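Local coordinates for protein galactose mutarotase related enzyme (Lactobacillus acidophilus, PDB 3DCD) that is of unproven function but belongs to the aldose 1-epimerase (galactose mutarotase) family and so probably binds a sugar and acts as an isomerase, at residues Y3-N8 / V12-H17; A19-V24 / F287-H292; F111-N116 / L122-S127. All blocks are in the same frame, centred on the assembly; numbering follows the deposited sequence.

In the fold
Contacts 1 and 3 are both antiparallel hairpins, 3-8 with 12-17 in a three-stranded sheet and 111-116 with 122-127 in a large one; contact 2 joins those two sheets by side chains alone. Backbone hydrogen bonds carry the hairpins, each turning a mainly apolar face inward, and contact 3 adds polar side-chain pairs. Both hairpins are partly buried, each with a partly exposed face, whereas contact 2 is core, wholly buried and apolar. Segment 19-24 pairs with 12-17, and 287-292 with 122-127, where M289 O meets L122 N at 2.8 Å. I14 and I5 of contact 1 pack on Y115 of contact 3, which also touches contact 2, so the three contacts adjoin one another.

Contact 1: Y3-N8 / V12-H17; sequences YTIENN and VVISDH
I5 and V12 form the close-packed end of this beta hairpin. They are an antiparallel hydrogen-bonded pair whose side chains lie side by side and point the same way, I5 CG1 resting 3.9 Å from V12 CB. In I5, CG1 stands between the backbone N and the carbonyl carbon (chi1 61°), and from there comes within 4.2 Å of I14 CD1. Four backbone hydrogen bonds join the strands: I5 N gives to V12 O and V12 N to I5 O, the latter at 2.8 Å, while Y3 and I14 exchange a second pair. Between them sits the non-hydrogen-bonded pair T4 and V13, where T4 CA closes to 3.2 Å on V12 O and V13 CA faces Y3 O in CA-H...O contacts. The strands, at 150°, are twisted against each other.

The rest is looser. On the opposite face T4 and V13, both partly exposed, meet through T4 OG1 and V13 CG2 at 3.8 Å. At the open end Y3 is broadly covered by the other segment yet partly exposed; its ring has I14 O at the edge, in plane, and passes D16 obliquely, Y3 CE1 lying 4.1 Å from D16 CB with ring and carboxylate planes 65° apart. D16 OD1 is taken by the backbone N of M1, and S15 OG accepts from H17 N in an ST turn.

The apolar face of I5, V12 and I14 turns inward: Y3, I5 and I14 lie on I91 of strand 90-96, I5 and I14 also on Y115 of strand 109-118, V12 meets V24, and strand 20-26 continues the sheet beyond strand 10-15.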
ATOM      1  N   TYR A   3      10.595   2.569  15.876  1.00 17.48           N
ATOM      2  CA  TYR A   3      10.358   3.914  16.387  1.00 17.20           C
ATOM      3  C   TYR A   3       8.861   4.055  16.617  1.00 16.87           C
ATOM      4  O   TYR A   3       8.056   3.493  15.870  1.00 16.28           O
ATOM      5  CB  TYR A   3      10.827   4.968  15.369  1.00 17.07           C
ATOM      6  CG  TYR A   3      12.330   4.958  15.125  1.00 17.34           C
ATOM      7  CD1 TYR A   3      12.897   4.113  14.176  1.00 17.16           C
ATOM      8  CD2 TYR A   3      13.177   5.789  15.850  1.00 17.61           C
ATOM      9  CE1 TYR A   3      14.282   4.092  13.956  1.00 17.38           C
ATOM     10  CE2 TYR A   3      14.562   5.776  15.634  1.00 18.49           C
ATOM     11  CZ  TYR A   3      15.096   4.921  14.685  1.00 17.92           C
ATOM     12  OH  TYR A   3      16.451   4.909  14.478  1.00 20.31           O
ATOM     13  N   THR A   4       8.503   4.817  17.647  1.00 16.86           N
ATOM     14  CA  THR A   4       7.115   5.019  18.042  1.00 16.54           C
ATOM     15  C   THR A   4       6.672   6.461  17.843  1.00 16.10           C
ATOM     16  O   THR A   4       7.423   7.387  18.156  1.00 15.03           O
ATOM     17  CB  THR A   4       6.949   4.660  19.531  1.00 16.95           C
ATOM     18  OG1 THR A   4       7.167   3.261  19.686  1.00 18.39           O
ATOM     19  CG2 THR A   4       5.539   5.021  20.049  1.00 18.23           C
ATOM     20  N   ILE A   5       5.471   6.625  17.282  1.00 15.47           N
ATOM     21  CA  ILE A   5       4.723   7.880  17.314  1.00 15.83           C
ATOM     22  C   ILE A   5       3.367   7.554  17.952  1.00 15.93           C
ATOM     23  O   ILE A   5       2.828   6.466  17.750  1.00 15.90           O
ATOM     24  CB  ILE A   5       4.581   8.583  15.910  1.00 15.24           C
ATOM     25  CG1 ILE A   5       3.820   7.717  14.890  1.00 15.97           C
ATOM     26  CG2 ILE A   5       5.973   8.983  15.366  1.00 15.48           C
ATOM     27  CD1 ILE A   5       3.405   8.442  13.592  1.00 15.66           C
ATOM     28  N   GLU A   6       2.834   8.478  18.743  1.00 16.27           N
ATOM     29  CA  GLU A   6       1.656   8.163  19.549  1.00 17.14           C
ATOM     30  C   GLU A   6       0.936   9.388  20.069  1.00 17.03           C
ATOM     31  O   GLU A   6       1.515  10.467  20.193  1.00 16.91           O
ATOM     32  CB  GLU A   6       2.026   7.237  20.724  1.00 16.97           C
ATOM     33  CG  GLU A   6       2.897   7.860  21.794  1.00 18.07           C
ATOM     34  CD  GLU A   6       3.130   6.921  22.971  1.00 19.44           C
ATOM     35  OE1 GLU A   6       4.289   6.772  23.409  1.00 21.22           O
ATOM     36  OE2 GLU A   6       2.150   6.337  23.475  1.00 23.52           O
ATOM     37  N   ASN A   7      -0.348   9.209  20.353  1.00 17.31           N
ATOM     38  CA  ASN A   7      -1.125  10.212  21.056  1.00 17.60           C
ATOM     39  C   ASN A   7      -2.100   9.507  21.985  1.00 18.29           C
ATOM     40  O   ASN A   7      -1.933   8.318  22.260  1.00 17.94           O
ATOM     41  CB  ASN A   7      -1.834  11.164  20.080  1.00 16.88           C
ATOM     42  CG  ASN A   7      -2.676  10.438  19.025  1.00 17.10           C
ATOM     43  OD1 ASN A   7      -2.837  10.936  17.917  1.00 16.45           O
ATOM     44  ND2 ASN A   7      -3.187   9.265  19.357  1.00 14.35           N
ATOM     45  N   ASN A   8      -3.115  10.236  22.448  1.00 19.11           N
ATOM     46  CA  ASN A   8      -4.130   9.687  23.329  1.00 20.80           C
ATOM     47  C   ASN A   8      -5.102   8.692  22.679  1.00 21.09           C
ATOM     48  O   ASN A   8      -5.907   8.072  23.388  1.00 21.21           O
ATOM     49  CB  ASN A   8      -4.934  10.820  23.982  1.00 21.37           C
ATOM     50  CG  ASN A   8      -4.112  11.650  24.964  1.00 23.95           C
ATOM     51  OD1 ASN A   8      -3.077  11.208  25.482  1.00 27.43           O
ATOM     52  ND2 ASN A   8      -4.586  12.865  25.236  1.00 26.63           N
ATOM     53  N   VAL A  12       1.683   3.895  17.350  1.00 16.73           N
ATOM     54  CA  VAL A  12       2.141   3.332  16.086  1.00 16.35           C
ATOM     55  C   VAL A  12       3.626   3.050  16.209  1.00 16.43           C
ATOM     56  O   VAL A  12       4.391   3.913  16.657  1.00 16.52           O
ATOM     57  CB  VAL A  12       1.896   4.307  14.898  1.00 15.84           C
ATOM     58  CG1 VAL A  12       2.344   3.664  13.569  1.00 16.00           C
ATOM     59  CG2 VAL A  12       0.415   4.718  14.816  1.00 16.19           C
ATOM     60  N   VAL A  13       4.024   1.847  15.807  1.00 15.84           N
ATOM     61  CA  VAL A  13       5.429   1.471  15.785  1.00 15.75           C
ATOM     62  C   VAL A  13       5.850   1.233  14.340  1.00 15.97           C
ATOM     63  O   VAL A  13       5.171   0.510  13.605  1.00 16.19           O
ATOM     64  CB  VAL A  13       5.688   0.186  16.597  1.00 15.61           C
ATOM     65  CG1 VAL A  13       7.177  -0.191  16.509  1.00 15.10           C
ATOM     66  CG2 VAL A  13       5.275   0.356  18.050  1.00 15.45           C
ATOM     67  N   ILE A  14       6.979   1.819  13.945  1.00 15.49           N
ATOM     68  CA  ILE A  14       7.445   1.736  12.564  1.00 15.86           C
ATOM     69  C   ILE A  14       8.950   1.419  12.513  1.00 15.49           C
ATOM     70  O   ILE A  14       9.725   1.958  13.298  1.00 15.94           O
ATOM     71  CB  ILE A  14       7.198   3.060  11.823  1.00 15.93           C
ATOM     72  CG1 ILE A  14       5.754   3.537  12.049  1.00 17.61           C
ATOM     73  CG2 ILE A  14       7.491   2.899  10.335  1.00 15.43           C
ATOM     74  CD1 ILE A  14       5.627   5.014  12.184  1.00 21.45           C
ATOM     75  N   SER A  15       9.344   0.563  11.572  1.00 15.28           N
ATOM     76  CA  SER A  15      10.746   0.144  11.430  1.00 15.29           C
ATOM     77  C   SER A  15      11.449   0.968  10.373  1.00 15.66           C
ATOM     78  O   SER A  15      10.860   1.307   9.340  1.00 15.42           O
ATOM     79  CB  SER A  15      10.831  -1.341  11.041  1.00 15.68           C
ATOM     80  OG  SER A  15      12.188  -1.739  10.807  1.00 16.38           O
ATOM     81  N   ASP A  16      12.721   1.272  10.610  1.00 16.40           N
ATOM     82  CA  ASP A  16      13.497   1.944   9.592  1.00 16.80           C
ATOM     83  C   ASP A  16      13.816   1.002   8.416  1.00 17.44           C
ATOM     84  O   ASP A  16      14.252   1.455   7.353  1.00 17.75           O
ATOM     85  CB  ASP A  16      14.748   2.590  10.167  1.00 16.75           C
ATOM     86  CG  ASP A  16      15.671   1.605  10.869  1.00 16.63           C
ATOM     87  OD1 ASP A  16      15.380   0.402  10.955  1.00 16.58           O
ATOM     88  OD2 ASP A  16      16.727   2.057  11.341  1.00 17.36           O
ATOM     89  N   HIS A  17      13.612  -0.298   8.632  1.00 17.44           N
ATOM     90  CA  HIS A  17      13.711  -1.269   7.560  1.00 17.19           C
ATOM     91  C   HIS A  17      12.457  -1.202   6.700  1.00 17.47           C
ATOM     92  O   HIS A  17      11.366  -1.580   7.138  1.00 16.51           O
ATOM     93  CB  HIS A  17      13.932  -2.682   8.094  1.00 18.12           C
ATOM     94  CG  HIS A  17      14.310  -3.654   7.022  1.00 18.23           C
ATOM     95  ND1 HIS A  17      13.415  -4.547   6.475  1.00 20.60           N
ATOM     96  CD2 HIS A  17      15.473  -3.834   6.358  1.00 18.50           C
ATOM     97  CE1 HIS A  17      14.018  -5.242   5.526  1.00 18.17           C
ATOM     98  NE2 HIS A  17      15.264  -4.828   5.437  1.00 18.66           N
TER

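Contact 2: A19-V24 / F287-H292; sequences AEIQSV and FSMTYH
V24 and Y291 approach with their CA atoms 8.7 Å apart and no backbone hydrogen bond between the segments, the spacing of two strands from different sheets that face each other through side chains. V24 CG1 sits almost exactly over the centre of the Y291 ring, 3.7 Å from its centroid and 8° off the ring normal, in a CH-pi contact. V24 places this methyl by turning it anti to the backbone N (chi1 172°), while its other branch, CG2, lies 3.9 Å from Y291 OH. The two side chains cross at about a right angle. Further along, I21 and M289, a selenomethionine, reach for each other tip to tip, I21 CD1 meeting M289 CE at 4.2 Å; the bend at chi3 of M289 (-73°) turns its methyl out of line with the chain.

Within segment 19-24, Q22 NE2 gives one hydrogen bond to E20 O at 2.9 Å and another to E20 OE1, both close to its amide plane; E20 OE2 accepts from H45 N and A46 N. Two beta bulges, a G1 bulge at A19 and E20 and a classic one at Q22 and S23, interrupt the segment's pairing with strand 10-15.

L122 touches both I21 and Y291, and F33 meets the Y291 ring. No polar bond crosses between the four buried side chains, consistent with sheets packed by apolar burial and van der Waals contact plus a CH-pi contribution.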
ATOM      1  N   ALA A  19      10.832   1.388   6.042  1.00 15.92           N
ATOM      2  CA  ALA A  19       9.931   2.423   6.604  1.00 15.07           C
ATOM      3  C   ALA A  19       8.541   1.829   6.835  1.00 14.56           C
ATOM      4  O   ALA A  19       7.528   2.409   6.441  1.00 14.51           O
ATOM      5  CB  ALA A  19       9.873   3.686   5.678  1.00 14.82           C
ATOM      6  N   GLU A  20       8.509   0.643   7.458  1.00 14.30           N
ATOM      7  CA  GLU A  20       7.305  -0.192   7.488  1.00 13.73           C
ATOM      8  C   GLU A  20       6.629  -0.151   8.846  1.00 13.84           C
ATOM      9  O   GLU A  20       7.269  -0.387   9.877  1.00 13.54           O
ATOM     10  CB  GLU A  20       7.648  -1.654   7.156  1.00 14.64           C
ATOM     11  CG  GLU A  20       6.435  -2.557   7.134  1.00 13.24           C
ATOM     12  CD  GLU A  20       6.782  -4.054   7.107  1.00 14.92           C
ATOM     13  OE1 GLU A  20       7.752  -4.492   7.787  1.00 16.19           O
ATOM     14  OE2 GLU A  20       6.053  -4.795   6.423  1.00 15.29           O
ATOM     15  N   ILE A  21       5.326   0.128   8.839  1.00 13.45           N
ATOM     16  CA  ILE A  21       4.523   0.066  10.068  1.00 13.58           C
ATOM     17  C   ILE A  21       4.583  -1.371  10.593  1.00 13.82           C
ATOM     18  O   ILE A  21       4.365  -2.308   9.827  1.00 14.24           O
ATOM     19  CB  ILE A  21       3.069   0.449   9.790  1.00 13.37           C
ATOM     20  CG1 ILE A  21       2.968   1.948   9.466  1.00 13.55           C
ATOM     21  CG2 ILE A  21       2.159   0.082  10.978  1.00 14.36           C
ATOM     22  CD1 ILE A  21       1.565   2.303   8.901  1.00 15.10           C
ATOM     23  N   GLN A  22       4.920  -1.526  11.874  1.00 13.78           N
ATOM     24  CA  GLN A  22       4.950  -2.837  12.543  1.00 14.49           C
ATOM     25  C   GLN A  22       3.683  -3.096  13.336  1.00 14.59           C
ATOM     26  O   GLN A  22       3.270  -4.247  13.501  1.00 15.22           O
ATOM     27  CB  GLN A  22       6.144  -2.927  13.520  1.00 14.47           C
ATOM     28  CG  GLN A  22       7.492  -2.648  12.904  1.00 15.24           C
ATOM     29  CD  GLN A  22       7.781  -3.607  11.786  1.00 16.24           C
ATOM     30  OE1 GLN A  22       8.055  -4.773  12.027  1.00 15.82           O
ATOM     31  NE2 GLN A  22       7.688  -3.136  10.559  1.00 13.59           N
ATOM     32  N   SER A  23       3.095  -2.021  13.861  1.00 14.40           N
ATOM     33  CA  SER A  23       2.010  -2.134  14.833  1.00 14.39           C
ATOM     34  C   SER A  23       1.208  -0.849  14.906  1.00 14.73           C
ATOM     35  O   SER A  23       1.782   0.229  14.891  1.00 15.16           O
ATOM     36  CB  SER A  23       2.609  -2.447  16.218  1.00 13.78           C
ATOM     37  OG  SER A  23       1.639  -2.367  17.252  1.00 14.04           O
ATOM     38  N   VAL A  24      -0.115  -0.969  15.002  1.00 15.10           N
ATOM     39  CA  VAL A  24      -0.993   0.174  15.322  1.00 15.11           C
ATOM     40  C   VAL A  24      -1.949  -0.332  16.384  1.00 14.96           C
ATOM     41  O   VAL A  24      -2.663  -1.292  16.147  1.00 15.51           O
ATOM     42  CB  VAL A  24      -1.820   0.650  14.110  1.00 15.51           C
ATOM     43  CG1 VAL A  24      -2.873   1.703  14.528  1.00 14.06           C
ATOM     44  CG2 VAL A  24      -0.915   1.193  12.978  1.00 16.13           C
ATOM     45  N   PHE A 287      -1.731   8.645   1.579  1.00 16.21           N
ATOM     46  CA  PHE A 287      -3.068   8.231   1.963  1.00 16.29           C
ATOM     47  C   PHE A 287      -3.203   8.267   3.478  1.00 16.61           C
ATOM     48  O   PHE A 287      -2.206   8.429   4.181  1.00 16.27           O
ATOM     49  CB  PHE A 287      -3.385   6.845   1.393  1.00 15.66           C
ATOM     50  CG  PHE A 287      -2.434   5.760   1.849  1.00 16.93           C
ATOM     51  CD1 PHE A 287      -1.196   5.583   1.205  1.00 15.43           C
ATOM     52  CD2 PHE A 287      -2.777   4.917   2.907  1.00 15.95           C
ATOM     53  CE1 PHE A 287      -0.326   4.577   1.603  1.00 16.67           C
ATOM     54  CE2 PHE A 287      -1.908   3.893   3.312  1.00 16.83           C
ATOM     55  CZ  PHE A 287      -0.689   3.731   2.671  1.00 16.23           C
ATOM     56  N   SER A 288      -4.430   8.131   3.971  1.00 16.52           N
ATOM     57  CA  SER A 288      -4.699   8.263   5.391  1.00 17.31           C
ATOM     58  C   SER A 288      -5.541   7.100   5.889  1.00 17.94           C
ATOM     59  O   SER A 288      -6.395   6.596   5.162  1.00 18.04           O
ATOM     60  CB  SER A 288      -5.418   9.570   5.682  1.00 16.68           C
ATOM     61  OG  SER A 288      -4.631  10.643   5.205  1.00 17.18           O
HETATM   62  N   MSE A 289      -5.305   6.696   7.133  1.00 18.04           N
HETATM   63  CA  MSE A 289      -5.997   5.544   7.695  1.00 19.80           C
HETATM   64  C   MSE A 289      -6.576   5.960   9.029  1.00 18.46           C
HETATM   65  O   MSE A 289      -5.878   6.582   9.825  1.00 17.95           O
HETATM   66  CB  MSE A 289      -5.017   4.386   7.912  1.00 18.94           C
HETATM   67  CG  MSE A 289      -4.464   3.730   6.637  1.00 20.47           C
HETATM   68 SE   MSE A 289      -2.792   2.768   6.954  1.00 29.50          SE
HETATM   69  CE  MSE A 289      -1.625   4.357   7.156  1.00 21.84           C
ATOM     70  N   THR A 290      -7.842   5.622   9.276  1.00 17.56           N
ATOM     71  CA  THR A 290      -8.417   5.768  10.618  1.00 17.27           C
ATOM     72  C   THR A 290      -8.790   4.383  11.170  1.00 16.90           C
ATOM     73  O   THR A 290      -9.169   3.485  10.412  1.00 17.11           O
ATOM     74  CB  THR A 290      -9.647   6.693  10.649  1.00 18.20           C
ATOM     75  OG1 THR A 290     -10.731   6.079   9.931  1.00 20.08           O
ATOM     76  CG2 THR A 290      -9.314   8.033   9.995  1.00 16.27           C
ATOM     77  N   TYR A 291      -8.667   4.223  12.478  1.00 15.92           N
ATOM     78  CA  TYR A 291      -8.898   2.939  13.121  1.00 16.11           C
ATOM     79  C   TYR A 291      -9.930   3.032  14.235  1.00 15.40           C
ATOM     80  O   TYR A 291      -9.878   3.951  15.055  1.00 15.19           O
ATOM     81  CB  TYR A 291      -7.596   2.422  13.723  1.00 16.55           C
ATOM     82  CG  TYR A 291      -6.406   2.520  12.790  1.00 17.17           C
ATOM     83  CD1 TYR A 291      -6.072   1.467  11.944  1.00 18.27           C
ATOM     84  CD2 TYR A 291      -5.631   3.671  12.750  1.00 17.81           C
ATOM     85  CE1 TYR A 291      -4.970   1.554  11.064  1.00 20.00           C
ATOM     86  CE2 TYR A 291      -4.533   3.771  11.883  1.00 20.40           C
ATOM     87  CZ  TYR A 291      -4.213   2.710  11.051  1.00 19.39           C
ATOM     88  OH  TYR A 291      -3.126   2.817  10.218  1.00 22.13           O
ATOM     89  N   HIS A 292     -10.837   2.063  14.267  1.00 14.08           N
ATOM     90  CA  HIS A 292     -11.790   1.931  15.367  1.00 14.00           C
ATOM     91  C   HIS A 292     -11.862   0.474  15.808  1.00 13.58           C
ATOM     92  O   HIS A 292     -11.995  -0.436  14.968  1.00 13.19           O
ATOM     93  CB  HIS A 292     -13.178   2.449  15.002  1.00 13.94           C
ATOM     94  CG  HIS A 292     -14.042   2.708  16.200  1.00 13.98           C
ATOM     95  ND1 HIS A 292     -14.555   1.692  16.984  1.00 13.35           N
ATOM     96  CD2 HIS A 292     -14.445   3.867  16.769  1.00 11.34           C
ATOM     97  CE1 HIS A 292     -15.249   2.221  17.980  1.00 14.89           C
ATOM     98  NE2 HIS A 292     -15.206   3.540  17.862  1.00 12.81           N
TER

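Contact 3: F111-N116 / L122-S127; sequences FRVNYN and LEENFS
Y115 and E124 put a ring beside a carboxylate: E124 OE1 lies at the edge of the Y115 ring, near its plane and 3.5 Å from Y115 CE2, and the carboxylate plane is turned 61° from the ring. L122 CD1 and E123 O approach the same ring obliquely. The F126 ring has V113 CG2 at its edge, 4.0 Å from F126 CD1, and F111 lies alongside, its CZ coming obliquely to F126 CD1. At the edge of the F111 ring sits S127 O, while F50 stacks on this ring from outside the hairpin. The guanidinium of R112 has a water in plane at its edge, which accepts from R112 NH1 and donates to S127 OG, bridging the two strands.

The strands between these two faces, 109-118 and 121-130, form a beta hairpin in the large antiparallel sheet, with 90-96 on one flank and 282-292 on the other. Hydrogen-bonded pairs R112-S127, N114-N125 and N116-E123 alternate with V113-F126 and Y115-E124. N116 N to E123 O, at 3.3 Å, is the longest of the six backbone bonds.

On the face that also carries R112 and S127, N116 ND2 gives a hydrogen bond of 2.8 Å to E123 OE1, met from above the carboxylate plane and with the amide turned 68° from it. With chi1 at 74° the N116 amide folds back over its own main chain toward E123. The N114 and N125 amides lie nearly coplanar close by.

R112 also salt-bridges E84 and E110, S127 OG bonds to E282, and Y115 OH to A19 O. The chemistry divides by face: amides, charges and water on one, V113, F126 and F111 on the other, with the carboxylate of buried E124 and the hydroxyl of Y115 as its polar groups.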
ATOM      1  N   PHE A 111      13.807   9.654  -1.560  1.00 15.17           N
ATOM      2  CA  PHE A 111      12.468   9.103  -1.304  1.00 14.93           C
ATOM      3  C   PHE A 111      12.160   9.201   0.183  1.00 15.02           C
ATOM      4  O   PHE A 111      12.852   8.591   0.997  1.00 14.72           O
ATOM      5  CB  PHE A 111      12.399   7.636  -1.746  1.00 14.51           C
ATOM      6  CG  PHE A 111      11.047   6.971  -1.494  1.00 14.63           C
ATOM      7  CD1 PHE A 111       9.859   7.667  -1.696  1.00 14.33           C
ATOM      8  CD2 PHE A 111      10.980   5.626  -1.103  1.00 13.70           C
ATOM      9  CE1 PHE A 111       8.586   7.044  -1.475  1.00 15.15           C
ATOM     10  CE2 PHE A 111       9.744   4.989  -0.896  1.00 12.74           C
ATOM     11  CZ  PHE A 111       8.542   5.694  -1.088  1.00 16.20           C
ATOM     12  N   ARG A 112      11.120   9.959   0.520  1.00 15.00           N
ATOM     13  CA  ARG A 112      10.741  10.167   1.909  1.00 15.52           C
ATOM     14  C   ARG A 112       9.371   9.558   2.186  1.00 15.76           C
ATOM     15  O   ARG A 112       8.430   9.760   1.417  1.00 17.11           O
ATOM     16  CB  ARG A 112      10.731  11.663   2.245  1.00 15.34           C
ATOM     17  CG  ARG A 112      12.119  12.262   2.454  1.00 15.77           C
ATOM     18  CD  ARG A 112      12.027  13.783   2.643  1.00 16.03           C
ATOM     19  NE  ARG A 112      13.340  14.365   2.886  1.00 17.49           N
ATOM     20  CZ  ARG A 112      14.184  14.720   1.918  1.00 17.15           C
ATOM     21  NH1 ARG A 112      13.848  14.572   0.640  1.00 16.80           N
ATOM     22  NH2 ARG A 112      15.358  15.228   2.231  1.00 16.18           N
ATOM     23  N   VAL A 113       9.280   8.802   3.280  1.00 16.01           N
ATOM     24  CA  VAL A 113       8.019   8.282   3.780  1.00 15.93           C
ATOM     25  C   VAL A 113       7.783   8.918   5.143  1.00 15.87           C
ATOM     26  O   VAL A 113       8.543   8.706   6.102  1.00 15.80           O
ATOM     27  CB  VAL A 113       8.002   6.715   3.881  1.00 15.90           C
ATOM     28  CG1 VAL A 113       6.641   6.230   4.366  1.00 16.64           C
ATOM     29  CG2 VAL A 113       8.304   6.093   2.514  1.00 15.98           C
ATOM     30  N   ASN A 114       6.744   9.738   5.201  1.00 16.44           N
ATOM     31  CA  ASN A 114       6.391  10.435   6.417  1.00 16.95           C
ATOM     32  C   ASN A 114       5.122   9.837   6.975  1.00 16.45           C
ATOM     33  O   ASN A 114       4.160   9.623   6.244  1.00 16.84           O
ATOM     34  CB  ASN A 114       6.161  11.919   6.158  1.00 16.84           C
ATOM     35  CG  ASN A 114       5.519  12.625   7.357  1.00 18.62           C
ATOM     36  OD1 ASN A 114       6.177  12.919   8.354  1.00 18.78           O
ATOM     37  ND2 ASN A 114       4.239  12.889   7.258  1.00 17.68           N
ATOM     38  N   TYR A 115       5.138   9.576   8.279  1.00 16.85           N
ATOM     39  CA  TYR A 115       3.961   9.121   9.004  1.00 16.14           C
ATOM     40  C   TYR A 115       3.647  10.156  10.056  1.00 16.56           C
ATOM     41  O   TYR A 115       4.540  10.601  10.787  1.00 15.38           O
ATOM     42  CB  TYR A 115       4.246   7.793   9.711  1.00 16.06           C
ATOM     43  CG  TYR A 115       4.490   6.645   8.774  1.00 15.65           C
ATOM     44  CD1 TYR A 115       5.785   6.222   8.487  1.00 15.35           C
ATOM     45  CD2 TYR A 115       3.422   5.969   8.190  1.00 13.75           C
ATOM     46  CE1 TYR A 115       6.005   5.154   7.624  1.00 16.01           C
ATOM     47  CE2 TYR A 115       3.619   4.895   7.323  1.00 14.94           C
ATOM     48  CZ  TYR A 115       4.913   4.491   7.050  1.00 15.39           C
ATOM     49  OH  TYR A 115       5.118   3.438   6.197  1.00 15.66           O
ATOM     50  N   ASN A 116       2.382  10.545  10.148  1.00 17.07           N
ATOM     51  CA  ASN A 116       1.995  11.464  11.193  1.00 18.12           C
ATOM     52  C   ASN A 116       0.586  11.215  11.709  1.00 18.83           C
ATOM     53  O   ASN A 116      -0.270  10.706  10.979  1.00 18.48           O
ATOM     54  CB  ASN A 116       2.228  12.914  10.766  1.00 19.01           C
ATOM     55  CG  ASN A 116       1.225  13.395   9.781  1.00 21.38           C
ATOM     56  OD1 ASN A 116       0.086  13.715  10.149  1.00 24.97           O
ATOM     57  ND2 ASN A 116       1.624  13.469   8.507  1.00 21.42           N
ATOM     58  N   LEU A 122      -3.926   8.211  10.876  1.00 17.36           N
ATOM     59  CA  LEU A 122      -2.520   8.076  10.542  1.00 17.19           C
ATOM     60  C   LEU A 122      -2.337   8.344   9.043  1.00 17.27           C
ATOM     61  O   LEU A 122      -2.935   7.658   8.213  1.00 17.59           O
ATOM     62  CB  LEU A 122      -2.048   6.646  10.857  1.00 16.54           C
ATOM     63  CG  LEU A 122      -0.636   6.238  10.419  1.00 17.52           C
ATOM     64  CD1 LEU A 122       0.424   7.095  11.108  1.00 15.57           C
ATOM     65  CD2 LEU A 122      -0.435   4.749  10.789  1.00 17.21           C
ATOM     66  N   GLU A 123      -1.500   9.325   8.719  1.00 17.12           N
ATOM     67  CA  GLU A 123      -1.104   9.591   7.344  1.00 16.63           C
ATOM     68  C   GLU A 123       0.149   8.805   6.989  1.00 16.17           C
ATOM     69  O   GLU A 123       1.058   8.667   7.821  1.00 15.92           O
ATOM     70  CB  GLU A 123      -0.809  11.081   7.159  1.00 16.70           C
ATOM     71  CG  GLU A 123      -2.011  11.976   7.296  1.00 17.34           C
ATOM     72  CD  GLU A 123      -1.705  13.432   6.947  1.00 19.37           C
ATOM     73  OE1 GLU A 123      -0.515  13.797   6.753  1.00 18.33           O
ATOM     74  OE2 GLU A 123      -2.672  14.213   6.881  1.00 20.40           O
ATOM     75  N   GLU A 124       0.192   8.319   5.752  1.00 15.49           N
ATOM     76  CA  GLU A 124       1.408   7.743   5.171  1.00 15.42           C
ATOM     77  C   GLU A 124       1.668   8.537   3.899  1.00 15.34           C
ATOM     78  O   GLU A 124       0.952   8.393   2.913  1.00 14.85           O
ATOM     79  CB  GLU A 124       1.208   6.263   4.854  1.00 15.17           C
ATOM     80  CG  GLU A 124       2.389   5.618   4.080  1.00 15.60           C
ATOM     81  CD  GLU A 124       2.282   4.091   4.018  1.00 15.50           C
ATOM     82  OE1 GLU A 124       1.594   3.482   4.876  1.00 15.56           O
ATOM     83  OE2 GLU A 124       2.893   3.494   3.110  1.00 16.00           O
ATOM     84  N   ASN A 125       2.672   9.413   3.943  1.00 15.68           N
ATOM     85  CA  ASN A 125       2.862  10.394   2.875  1.00 15.36           C
ATOM     86  C   ASN A 125       4.148  10.094   2.141  1.00 15.41           C
ATOM     87  O   ASN A 125       5.186   9.881   2.771  1.00 15.62           O
ATOM     88  CB  ASN A 125       2.941  11.821   3.440  1.00 15.95           C
ATOM     89  CG  ASN A 125       1.725  12.201   4.282  1.00 16.57           C
ATOM     90  OD1 ASN A 125       1.858  12.693   5.412  1.00 19.78           O
ATOM     91  ND2 ASN A 125       0.550  11.986   3.738  1.00 15.53           N
ATOM     92  N   PHE A 126       4.079  10.132   0.816  1.00 14.74           N
ATOM     93  CA  PHE A 126       5.249   9.896  -0.027  1.00 15.46           C
ATOM     94  C   PHE A 126       5.751  11.200  -0.651  1.00 15.54           C
ATOM     95  O   PHE A 126       4.963  12.017  -1.130  1.00 15.90           O
ATOM     96  CB  PHE A 126       4.892   8.931  -1.156  1.00 14.65           C
ATOM     97  CG  PHE A 126       4.355   7.605  -0.677  1.00 14.74           C
ATOM     98  CD1 PHE A 126       5.054   6.857   0.293  1.00 15.39           C
ATOM     99  CD2 PHE A 126       3.161   7.111  -1.184  1.00 13.41           C
ATOM    100  CE1 PHE A 126       4.546   5.615   0.740  1.00 15.82           C
ATOM    101  CE2 PHE A 126       2.650   5.867  -0.755  1.00 14.73           C
ATOM    102  CZ  PHE A 126       3.353   5.122   0.197  1.00 14.46           C
ATOM    103  N   SER A 127       7.066  11.365  -0.662  1.00 15.87           N
ATOM    104  CA  SER A 127       7.705  12.438  -1.368  1.00 16.18           C
ATOM    105  C   SER A 127       8.873  11.853  -2.134  1.00 16.12           C
ATOM    106  O   SER A 127       9.733  11.197  -1.549  1.00 15.22           O
ATOM    107  CB  SER A 127       8.192  13.496  -0.388  1.00 16.73           C
ATOM    108  OG  SER A 127       9.113  14.368  -1.010  1.00 18.37           O
TER
HETATM  109  O   HOH W   1      11.732  13.410  -0.893  1.00 21.02           O